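PDB 5WXU: 11S globulin from Wrightia tinctoria, which forms hexamers that bind the plant hormone auxin (indole-3-acetic acid) and probably serves as a seed storage protein. Local coordinates for residues Met102-Leu113 and Val151-Leu162; Tyr337-Val345 and Glu454-Leu462. All blocks are in the same frame, centred on the assembly; numbering follows the deposited sequence.

Interaction 1: Met102-Leu113 and Val151-Leu162; sequences MLIIVVQGHGIL and VHFIRQGDVIAL
Met102 and Leu162 exchange both backbone bonds at one end of this contact, and Leu113 and His152 do the same at the other; between them, two antiparallel ladders follow one another with a register shift of one residue. In the first ladder Ile104 N gives to Ile160 O at 2.7 Å and Ile104 O is repaid by Ile160 N. Val106 divides its bonds: its N gives to Asp158 O, while its O takes Gly157 N at 2.8 Å. In the second, Gly111 pairs with Ile154 through less regular bonds, Ile154 N standing 38° out of the carbonyl plane of Gly111. At the shift one weak direct bond remains, Gln156 N to Gly109 O, helped by water. Water 1 joins Val107 O to Gln156 NE2, weakly at the NE2 end; water 2 accepts from Gly109 N and donates to Gln156 OE1 at 2.7 Å. Val107 and Gln108 both face Val179, a classic beta bulge in the next strand pairing. The return is a type II turn from Arg155 to Asp158, closed by Asp158 N on Arg155 O at 3.0 Å. Asp158 OD2 accepts Arg155 N at 3.0 Å from above the carboxylate plane (62°) and also forms a salt bridge with Lys296; OD1 is bound by Asn298. Apolar side chains join the ladders: Val106 CG2 meets Ile160 CD1 at 3.7 Å and, less closely, Ile154 CD1. Ile154 reaches it because its CG1 sits between the backbone N and the carbonyl carbon (chi1 64°). Leu113 lies beside this group, its CD1 4.2 Å from Ile160 CD1. Two strand pairs passing together from one sheet to the other around an apolar interior are characteristic of the cupin beta-barrel, here the N-terminal one.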
loop_
_atom_site.group_PDB
_atom_site.type_symbol
_atom_site.label_atom_id
_atom_site.label_comp_id
_atom_site.label_asym_id
_atom_site.label_seq_id
_atom_site.Cartn_x
_atom_site.Cartn_y
_atom_site.Cartn_z
ATOM N N MET B 102 -0.285 23.502 -0.475
ATOM C CA MET B 102 0.230 24.507 0.447
ATOM C C MET B 102 -0.001 24.101 1.861
ATOM O O MET B 102 -0.933 23.364 2.137
ATOM C CB MET B 102 -0.470 25.838 0.168
ATOM C CG MET B 102 -1.936 25.777 0.521
ATOM S SD MET B 102 -2.877 27.026 -0.349
ATOM C CE MET B 102 -4.432 26.301 -0.488
ATOM N N LEU B 103 0.823 24.582 2.785
ATOM C CA LEU B 103 0.500 24.709 4.152
ATOM C C LEU B 103 0.261 26.216 4.480
ATOM O O LEU B 103 1.009 27.119 3.973
ATOM C CB LEU B 103 1.617 24.204 4.987
ATOM C CG LEU B 103 2.009 22.747 4.805
ATOM C CD1 LEU B 103 2.886 22.362 5.949
ATOM C CD2 LEU B 103 0.800 21.828 4.794
ATOM N N ILE B 104 -0.783 26.452 5.241
ATOM C CA ILE B 104 -1.124 27.822 5.738
ATOM C C ILE B 104 -0.885 27.862 7.228
ATOM O O ILE B 104 -1.428 27.044 7.955
ATOM C CB ILE B 104 -2.574 28.138 5.430
ATOM C CG1 ILE B 104 -2.814 28.112 3.935
ATOM C CG2 ILE B 104 -2.915 29.580 5.931
ATOM C CD1 ILE B 104 -4.233 28.226 3.480
ATOM N N ILE B 105 -0.041 28.774 7.713
ATOM C CA ILE B 105 0.202 28.971 9.144
ATOM C C ILE B 105 -0.610 30.182 9.578
ATOM O O ILE B 105 -0.491 31.246 8.993
ATOM C CB ILE B 105 1.671 29.218 9.419
ATOM C CG1 ILE B 105 2.462 27.963 9.089
ATOM C CG2 ILE B 105 1.888 29.596 10.884
ATOM C CD1 ILE B 105 3.838 28.347 8.698
ATOM N N VAL B 106 -1.482 29.989 10.528
ATOM C CA VAL B 106 -2.243 31.108 11.088
ATOM C C VAL B 106 -1.368 31.751 12.139
ATOM O O VAL B 106 -1.272 31.279 13.293
ATOM C CB VAL B 106 -3.601 30.701 11.639
ATOM C CG1 VAL B 106 -4.352 31.996 12.074
ATOM C CG2 VAL B 106 -4.370 29.884 10.586
ATOM N N VAL B 107 -0.799 32.900 11.755
ATOM C CA VAL B 107 0.220 33.617 12.547
ATOM C C VAL B 107 -0.428 34.456 13.644
ATOM O O VAL B 107 0.105 34.578 14.757
ATOM C CB VAL B 107 1.068 34.512 11.603
ATOM C CG1 VAL B 107 1.992 35.414 12.402
ATOM C CG2 VAL B 107 1.950 33.657 10.722
ATOM N N GLN B 108 -1.617 34.959 13.348
ATOM C CA GLN B 108 -2.405 35.773 14.261
ATOM C C GLN B 108 -3.859 35.759 13.848
ATOM O O GLN B 108 -4.153 35.741 12.675
ATOM C CB GLN B 108 -1.889 37.209 14.213
ATOM C CG GLN B 108 -2.759 38.257 14.896
ATOM C CD GLN B 108 -2.198 39.675 14.696
ATOM O OE1 GLN B 108 -1.058 39.941 15.097
ATOM N NE2 GLN B 108 -2.996 40.590 14.101
ATOM N N GLY B 109 -4.757 35.817 14.818
ATOM C CA GLY B 109 -6.137 36.031 14.569
ATOM C C GLY B 109 -6.916 34.765 14.584
ATOM O O GLY B 109 -6.391 33.715 14.978
ATOM N N HIS B 110 -8.139 34.880 14.210
ATOM C CA HIS B 110 -9.059 33.732 14.117
ATOM C C HIS B 110 -10.157 34.035 13.139
ATOM O O HIS B 110 -10.528 35.194 12.857
ATOM C CB HIS B 110 -9.595 33.266 15.482
ATOM C CG HIS B 110 -10.603 34.169 16.084
ATOM N ND1 HIS B 110 -10.270 35.197 16.946
ATOM C CD2 HIS B 110 -11.951 34.163 15.999
ATOM C CE1 HIS B 110 -11.382 35.826 17.311
ATOM N NE2 HIS B 110 -12.417 35.209 16.764
ATOM N N GLY B 111 -10.641 32.980 12.490
ATOM C CA GLY B 111 -11.635 33.185 11.474
ATOM C C GLY B 111 -12.226 31.908 10.932
ATOM O O GLY B 111 -12.214 30.934 11.604
ATOM N N ILE B 112 -12.694 31.949 9.702
ATOM C CA ILE B 112 -13.387 30.781 9.088
ATOM C C ILE B 112 -12.650 30.487 7.787
ATOM O O ILE B 112 -12.189 31.421 7.039
ATOM C CB ILE B 112 -14.828 31.135 8.649
ATOM C CG1 ILE B 112 -15.632 31.857 9.757
ATOM C CG2 ILE B 112 -15.541 29.916 8.164
ATOM C CD1 ILE B 112 -15.775 31.036 10.967
ATOM N N LEU B 113 -12.440 29.218 7.515
ATOM C CA LEU B 113 -11.820 28.840 6.233
ATOM C C LEU B 113 -12.747 27.880 5.582
ATOM O O LEU B 113 -13.218 26.952 6.215
ATOM C CB LEU B 113 -10.451 28.209 6.474
ATOM C CG LEU B 113 -9.783 27.655 5.229
ATOM C CD1 LEU B 113 -8.377 28.152 5.017
ATOM C CD2 LEU B 113 -9.756 26.165 5.302
ATOM N N VAL B 151 -17.402 24.235 7.076
ATOM C CA VAL B 151 -16.455 25.298 7.222
ATOM C C VAL B 151 -15.591 24.987 8.433
ATOM O O VAL B 151 -15.992 24.179 9.292
ATOM C CB VAL B 151 -17.159 26.677 7.201
ATOM C CG1 VAL B 151 -17.788 26.841 5.788
ATOM C CG2 VAL B 151 -18.204 26.851 8.308
ATOM N N HIS B 152 -14.404 25.558 8.433
ATOM C CA HIS B 152 -13.390 25.290 9.437
ATOM C C HIS B 152 -13.119 26.539 10.225
ATOM O O HIS B 152 -12.978 27.588 9.644
ATOM C CB HIS B 152 -12.174 24.788 8.800
ATOM C CG HIS B 152 -12.375 23.547 7.990
ATOM N ND1 HIS B 152 -12.169 22.289 8.494
ATOM C CD2 HIS B 152 -12.784 23.376 6.704
ATOM C CE1 HIS B 152 -12.428 21.391 7.547
ATOM N NE2 HIS B 152 -12.842 22.024 6.474
ATOM N N PHE B 153 -12.991 26.391 11.549
ATOM C CA PHE B 153 -12.782 27.542 12.389
ATOM C C PHE B 153 -11.316 27.531 12.703
ATOM O O PHE B 153 -10.810 26.652 13.414
ATOM C CB PHE B 153 -13.696 27.462 13.601
ATOM C CG PHE B 153 -15.124 27.419 13.216
ATOM C CD1 PHE B 153 -15.727 26.217 12.851
ATOM C CD2 PHE B 153 -15.838 28.581 13.076
ATOM C CE1 PHE B 153 -17.039 26.178 12.428
ATOM C CE2 PHE B 153 -17.160 28.552 12.655
ATOM C CZ PHE B 153 -17.757 27.361 12.332
ATOM N N ILE B 154 -10.622 28.521 12.197
ATOM C CA ILE B 154 -9.166 28.591 12.279
ATOM C C ILE B 154 -8.733 29.632 13.312
ATOM O O ILE B 154 -9.460 30.612 13.606
ATOM C CB ILE B 154 -8.491 28.807 10.909
ATOM C CG1 ILE B 154 -8.891 30.171 10.314
ATOM C CG2 ILE B 154 -8.786 27.617 10.000
ATOM C CD1 ILE B 154 -8.119 30.634 9.111
ATOM N N ARG B 155 -7.574 29.390 13.897
ATOM C CA ARG B 155 -7.054 30.325 14.938
ATOM C C ARG B 155 -5.582 30.247 14.972
ATOM O O ARG B 155 -4.999 29.314 14.422
ATOM C CB ARG B 155 -7.658 29.981 16.320
ATOM C CG ARG B 155 -7.195 28.643 16.906
ATOM C CD ARG B 155 -7.988 28.254 18.158
ATOM N NE ARG B 155 -7.702 26.830 18.479
ATOM C CZ ARG B 155 -6.746 26.367 19.296
ATOM N NH1 ARG B 155 -5.914 27.182 19.965
ATOM N NH2 ARG B 155 -6.597 25.051 19.429
ATOM N N GLN B 156 -4.968 31.225 15.649
ATOM C CA GLN B 156 -3.555 31.326 15.761
ATOM C C GLN B 156 -2.938 29.972 16.198
ATOM O O GLN B 156 -3.426 29.341 17.176
ATOM C CB GLN B 156 -3.153 32.438 16.778
ATOM C CG GLN B 156 -1.640 32.611 16.914
ATOM C CD GLN B 156 -1.215 33.710 17.925
ATOM O OE1 GLN B 156 -2.044 34.269 18.593
ATOM N NE2 GLN B 156 0.082 33.882 18.110
ATOM N N GLY B 157 -1.904 29.559 15.457
ATOM C CA GLY B 157 -1.199 28.318 15.727
ATOM C C GLY B 157 -1.626 27.169 14.791
ATOM O O GLY B 157 -0.937 26.147 14.727
ATOM N N ASP B 158 -2.767 27.319 14.120
ATOM C CA ASP B 158 -3.210 26.349 13.118
ATOM C C ASP B 158 -2.282 26.272 11.934
ATOM O O ASP B 158 -1.794 27.264 11.427
ATOM C CB ASP B 158 -4.646 26.629 12.653
ATOM C CG ASP B 158 -5.694 26.230 13.639
ATOM O OD1 ASP B 158 -5.416 25.604 14.621
ATOM O OD2 ASP B 158 -6.903 26.502 13.418
ATOM N N VAL B 159 -2.042 25.039 11.470
ATOM C CA VAL B 159 -1.367 24.815 10.258
ATOM C C VAL B 159 -2.383 24.065 9.457
ATOM O O VAL B 159 -2.868 23.014 9.874
ATOM C CB VAL B 159 -0.099 23.993 10.422
ATOM C CG1 VAL B 159 0.527 23.750 9.080
ATOM C CG2 VAL B 159 0.902 24.716 11.292
ATOM N N ILE B 160 -2.677 24.571 8.267
ATOM C CA ILE B 160 -3.756 24.045 7.429
ATOM C C ILE B 160 -3.119 23.519 6.143
ATOM O O ILE B 160 -2.275 24.173 5.564
ATOM C CB ILE B 160 -4.737 25.183 7.009
ATOM C CG1 ILE B 160 -5.319 25.931 8.217
ATOM C CG2 ILE B 160 -5.879 24.719 6.132
ATOM C CD1 ILE B 160 -5.469 27.431 7.990
ATOM N N ALA B 161 -3.548 22.363 5.681
ATOM C CA ALA B 161 -2.972 21.712 4.554
ATOM C C ALA B 161 -3.968 21.579 3.482
ATOM O O ALA B 161 -5.025 20.922 3.697
ATOM C CB ALA B 161 -2.469 20.300 4.961
ATOM N N LEU B 162 -3.668 22.102 2.295
ATOM C CA LEU B 162 -4.625 21.994 1.166
ATOM C C LEU B 162 -3.995 21.507 -0.117
ATOM O O LEU B 162 -2.927 21.966 -0.505
ATOM C CB LEU B 162 -5.210 23.379 0.888
ATOM C CG LEU B 162 -6.107 23.971 1.997
ATOM C CD1 LEU B 162 -6.567 25.399 1.769
ATOM C CD2 LEU B 162 -7.315 23.113 2.203
HETATM O O HOH W 1 2.547 33.704 15.747
HETATM O O HOH W 2 -3.960 35.864 17.642
#

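Interaction 2: Tyr337-Val345 and Glu454-Leu462; sequences YLYPNAMIV and EITVLDPEL. Unlike the reference sequence in segment 454-462: Asp459 (reference Gly).
The C-terminal cupin barrel gains an edge strand here, as Val457 and Leu458 of the chain's tail pair antiparallel with Met343 and Ile344. Leu458 N gives to Met343 O at 2.8 Å, whereas the return bond from Met343 N to Leu458 O is long and weak. Val345 N adds a bond to Thr456 O at 2.8 Å; that carbonyl also lies against Val345 CG1. Just before the strand, Val457 N turns back onto Ile455 O, a classic gamma turn with Thr456 at its centre. Leu458 crosses Val345 at about a right angle, its CD2 3.6 Å from Val345 CG1, while its CD1 rests against Met343 CB; with CG anti to the carbonyl carbon (chi1 -57°), both methyls are carried to Val345 CG1. With an alanine here, Val345 CG1 would probably lose this apolar neighbour and a gap would open beside Met343. On the other face, Ile344 CD1 meets Val457 CG2 at 4.0 Å, and Leu338 CD2 touches Val457 CG1, the two side chains running in opposite directions. Beyond the strand, Pro460 lays its ring over the type II turn from Tyr339 to Ala342, with CB 3.6 Å from Asn341 O. Glu454 OE2 accepts Asp459 N and is paired in charge with Arg452. Backbone bonds and apolar packing thus carry the contact itself, while the charge of Glu454 is met on the tail's own side.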
loop_
_atom_site.group_PDB
_atom_site.type_symbol
_atom_site.label_atom_id
_atom_site.label_comp_id
_atom_site.label_asym_id
_atom_site.label_seq_id
_atom_site.Cartn_x
_atom_site.Cartn_y
_atom_site.Cartn_z
ATOM N N TYR B 337 9.828 26.468 19.867
ATOM C CA TYR B 337 9.823 27.556 20.850
ATOM C C TYR B 337 11.078 27.385 21.702
ATOM O O TYR B 337 11.266 26.393 22.357
ATOM C CB TYR B 337 8.533 27.583 21.651
ATOM C CG TYR B 337 8.483 28.770 22.532
ATOM C CD1 TYR B 337 8.172 30.040 22.008
ATOM C CD2 TYR B 337 8.856 28.668 23.854
ATOM C CE1 TYR B 337 8.203 31.193 22.814
ATOM C CE2 TYR B 337 8.894 29.787 24.673
ATOM C CZ TYR B 337 8.557 31.042 24.161
ATOM O OH TYR B 337 8.577 32.108 25.026
ATOM N N LEU B 338 11.939 28.394 21.673
ATOM C CA LEU B 338 13.123 28.429 22.484
ATOM C C LEU B 338 13.038 29.520 23.512
ATOM O O LEU B 338 12.744 30.662 23.213
ATOM C CB LEU B 338 14.387 28.619 21.643
ATOM C CG LEU B 338 14.681 27.482 20.667
ATOM C CD1 LEU B 338 15.848 27.867 19.781
ATOM C CD2 LEU B 338 14.944 26.176 21.398
ATOM N N TYR B 339 13.356 29.123 24.745
ATOM C CA TYR B 339 13.597 30.086 25.788
ATOM C C TYR B 339 14.836 30.904 25.548
ATOM O O TYR B 339 15.730 30.568 24.766
ATOM C CB TYR B 339 13.652 29.400 27.144
ATOM C CG TYR B 339 12.327 28.815 27.590
ATOM C CD1 TYR B 339 11.255 29.652 27.891
ATOM C CD2 TYR B 339 12.145 27.477 27.743
ATOM C CE1 TYR B 339 10.037 29.135 28.296
ATOM C CE2 TYR B 339 10.935 26.932 28.157
ATOM C CZ TYR B 339 9.878 27.747 28.416
ATOM O OH TYR B 339 8.678 27.175 28.816
ATOM N N PRO B 340 14.958 32.022 26.320
ATOM C CA PRO B 340 16.111 32.835 25.987
ATOM C C PRO B 340 17.444 32.116 26.063
ATOM O O PRO B 340 17.684 31.379 26.995
ATOM C CB PRO B 340 16.024 33.993 27.013
ATOM C CG PRO B 340 14.598 34.142 27.242
ATOM C CD PRO B 340 13.985 32.724 27.151
ATOM N N ASN B 341 18.298 32.314 25.062
ATOM C CA ASN B 341 19.602 31.671 24.962
ATOM C C ASN B 341 19.654 30.134 24.731
ATOM O O ASN B 341 20.757 29.576 24.615
ATOM C CB ASN B 341 20.464 31.983 26.173
ATOM C CG ASN B 341 20.509 33.479 26.459
ATOM O OD1 ASN B 341 20.183 33.915 27.572
ATOM N ND2 ASN B 341 20.875 34.248 25.457
ATOM N N ALA B 342 18.489 29.495 24.628
ATOM C CA ALA B 342 18.419 28.027 24.365
ATOM C C ALA B 342 18.722 27.741 22.881
ATOM O O ALA B 342 18.679 28.670 21.997
ATOM C CB ALA B 342 17.032 27.539 24.759
ATOM N N MET B 343 19.111 26.485 22.581
ATOM C CA MET B 343 19.525 26.098 21.221
ATOM C C MET B 343 18.731 24.872 20.784
ATOM O O MET B 343 18.208 24.108 21.633
ATOM C CB MET B 343 21.000 25.727 21.171
ATOM C CG MET B 343 21.875 26.947 21.387
ATOM S SD MET B 343 23.559 26.300 21.534
ATOM C CE MET B 343 24.464 27.389 20.483
ATOM N N ILE B 344 18.556 24.766 19.467
ATOM C CA ILE B 344 18.255 23.481 18.882
ATOM C C ILE B 344 19.604 22.869 18.526
ATOM O O ILE B 344 20.540 23.574 18.057
ATOM C CB ILE B 344 17.371 23.602 17.626
ATOM C CG1 ILE B 344 15.994 24.216 17.925
ATOM C CG2 ILE B 344 17.101 22.237 17.031
ATOM C CD1 ILE B 344 15.074 23.422 18.812
ATOM N N VAL B 345 19.742 21.554 18.685
ATOM C CA VAL B 345 20.998 20.899 18.339
ATOM C C VAL B 345 21.380 21.189 16.897
ATOM O O VAL B 345 20.517 21.285 16.042
ATOM C CB VAL B 345 20.970 19.386 18.608
ATOM C CG1 VAL B 345 20.810 19.137 20.106
ATOM C CG2 VAL B 345 19.909 18.691 17.813
ATOM N N GLU B 454 20.757 16.018 26.555
ATOM C CA GLU B 454 19.450 16.389 26.012
ATOM C C GLU B 454 19.224 15.660 24.704
ATOM O O GLU B 454 20.152 15.257 24.074
ATOM C CB GLU B 454 19.337 17.884 25.692
ATOM C CG GLU B 454 19.517 18.817 26.908
ATOM C CD GLU B 454 20.942 19.405 27.055
ATOM O OE1 GLU B 454 21.955 18.728 26.820
ATOM O OE2 GLU B 454 21.024 20.584 27.393
ATOM N N ILE B 455 17.958 15.590 24.303
ATOM C CA ILE B 455 17.578 15.317 22.898
ATOM C C ILE B 455 17.023 16.589 22.324
ATOM O O ILE B 455 16.025 17.128 22.855
ATOM C CB ILE B 455 16.508 14.208 22.797
ATOM C CG1 ILE B 455 17.123 12.877 23.231
ATOM C CG2 ILE B 455 15.970 14.101 21.401
ATOM C CD1 ILE B 455 16.164 11.644 23.292
ATOM N N THR B 456 17.642 17.022 21.219
ATOM C CA THR B 456 17.186 18.121 20.354
ATOM C C THR B 456 17.129 19.536 20.922
ATOM O O THR B 456 17.701 20.475 20.286
ATOM C CB THR B 456 15.816 17.756 19.728
ATOM O OG1 THR B 456 15.988 16.563 18.947
ATOM C CG2 THR B 456 15.231 18.869 18.882
ATOM N N VAL B 457 16.423 19.727 22.038
ATOM C CA VAL B 457 16.307 21.058 22.673
ATOM C C VAL B 457 17.339 21.191 23.759
ATOM O O VAL B 457 17.325 20.402 24.667
ATOM C CB VAL B 457 14.880 21.365 23.207
ATOM C CG1 VAL B 457 14.838 22.790 23.770
ATOM C CG2 VAL B 457 13.903 21.294 22.047
ATOM N N LEU B 458 18.267 22.150 23.609
ATOM C CA LEU B 458 19.344 22.342 24.551
ATOM C C LEU B 458 18.995 23.392 25.584
ATOM O O LEU B 458 18.614 24.489 25.252
ATOM C CB LEU B 458 20.659 22.704 23.872
ATOM C CG LEU B 458 21.135 21.704 22.832
ATOM C CD1 LEU B 458 22.336 22.115 22.055
ATOM C CD2 LEU B 458 21.355 20.310 23.491
ATOM N N ASP B 459 19.271 23.020 26.826
ATOM C CA ASP B 459 19.153 23.878 28.020
ATOM C C ASP B 459 20.255 24.962 27.892
ATOM O O ASP B 459 21.414 24.637 27.605
ATOM C CB ASP B 459 19.408 22.948 29.204
ATOM C CG ASP B 459 18.831 23.434 30.498
ATOM O OD1 ASP B 459 18.944 24.651 30.829
ATOM O OD2 ASP B 459 18.329 22.548 31.242
ATOM N N PRO B 460 19.920 26.241 28.062
ATOM C CA PRO B 460 21.046 27.205 28.067
ATOM C C PRO B 460 21.936 26.968 29.325
ATOM O O PRO B 460 23.109 27.190 29.225
ATOM C CB PRO B 460 20.364 28.560 28.090
ATOM C CG PRO B 460 18.956 28.302 28.547
ATOM C CD PRO B 460 18.630 26.861 28.385
ATOM N N GLU B 461 21.375 26.423 30.429
ATOM C CA GLU B 461 22.120 26.184 31.694
ATOM C C GLU B 461 22.896 24.822 31.789
ATOM O O GLU B 461 23.036 24.278 32.896
ATOM C CB GLU B 461 21.209 26.315 32.968
ATOM C CG GLU B 461 19.814 26.945 32.886
ATOM C CD GLU B 461 19.788 28.406 32.495
ATOM O OE1 GLU B 461 20.872 29.035 32.378
ATOM O OE2 GLU B 461 18.656 28.913 32.299
ATOM N N LEU B 462 23.389 24.268 30.670
ATOM C CA LEU B 462 24.285 23.081 30.703
ATOM C C LEU B 462 25.380 23.180 29.624
ATOM O O LEU B 462 26.080 22.202 29.325
ATOM C CB LEU B 462 23.496 21.766 30.529
ATOM C CG LEU B 462 22.288 21.427 31.426
ATOM C CD1 LEU B 462 21.523 20.263 30.812
ATOM C CD2 LEU B 462 22.674 21.096 32.865
#

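Overall arrangement
From the N terminus, interaction 1 comes first: residues 151-162 return to 102-113 in the N-terminal cupin barrel, closing a loop of 37 residues that contains Cys120, whose disulfide partner is Cys291. Only after it is complete does interaction 2 open, at 337-345; 108 residues later, past the last helices, 454-462 closes it and fastens the C-terminal tail to strand 343-349 of the C-terminal barrel. The two lie in series, neither nesting nor crossing, with centres about 28 Å apart and nearest atoms about 10 Å apart. The assembly relates them further: Ile455 of interaction 2 packs on Pro121 of a neighbouring subunit, a residue of the loop that interaction 1 closes there.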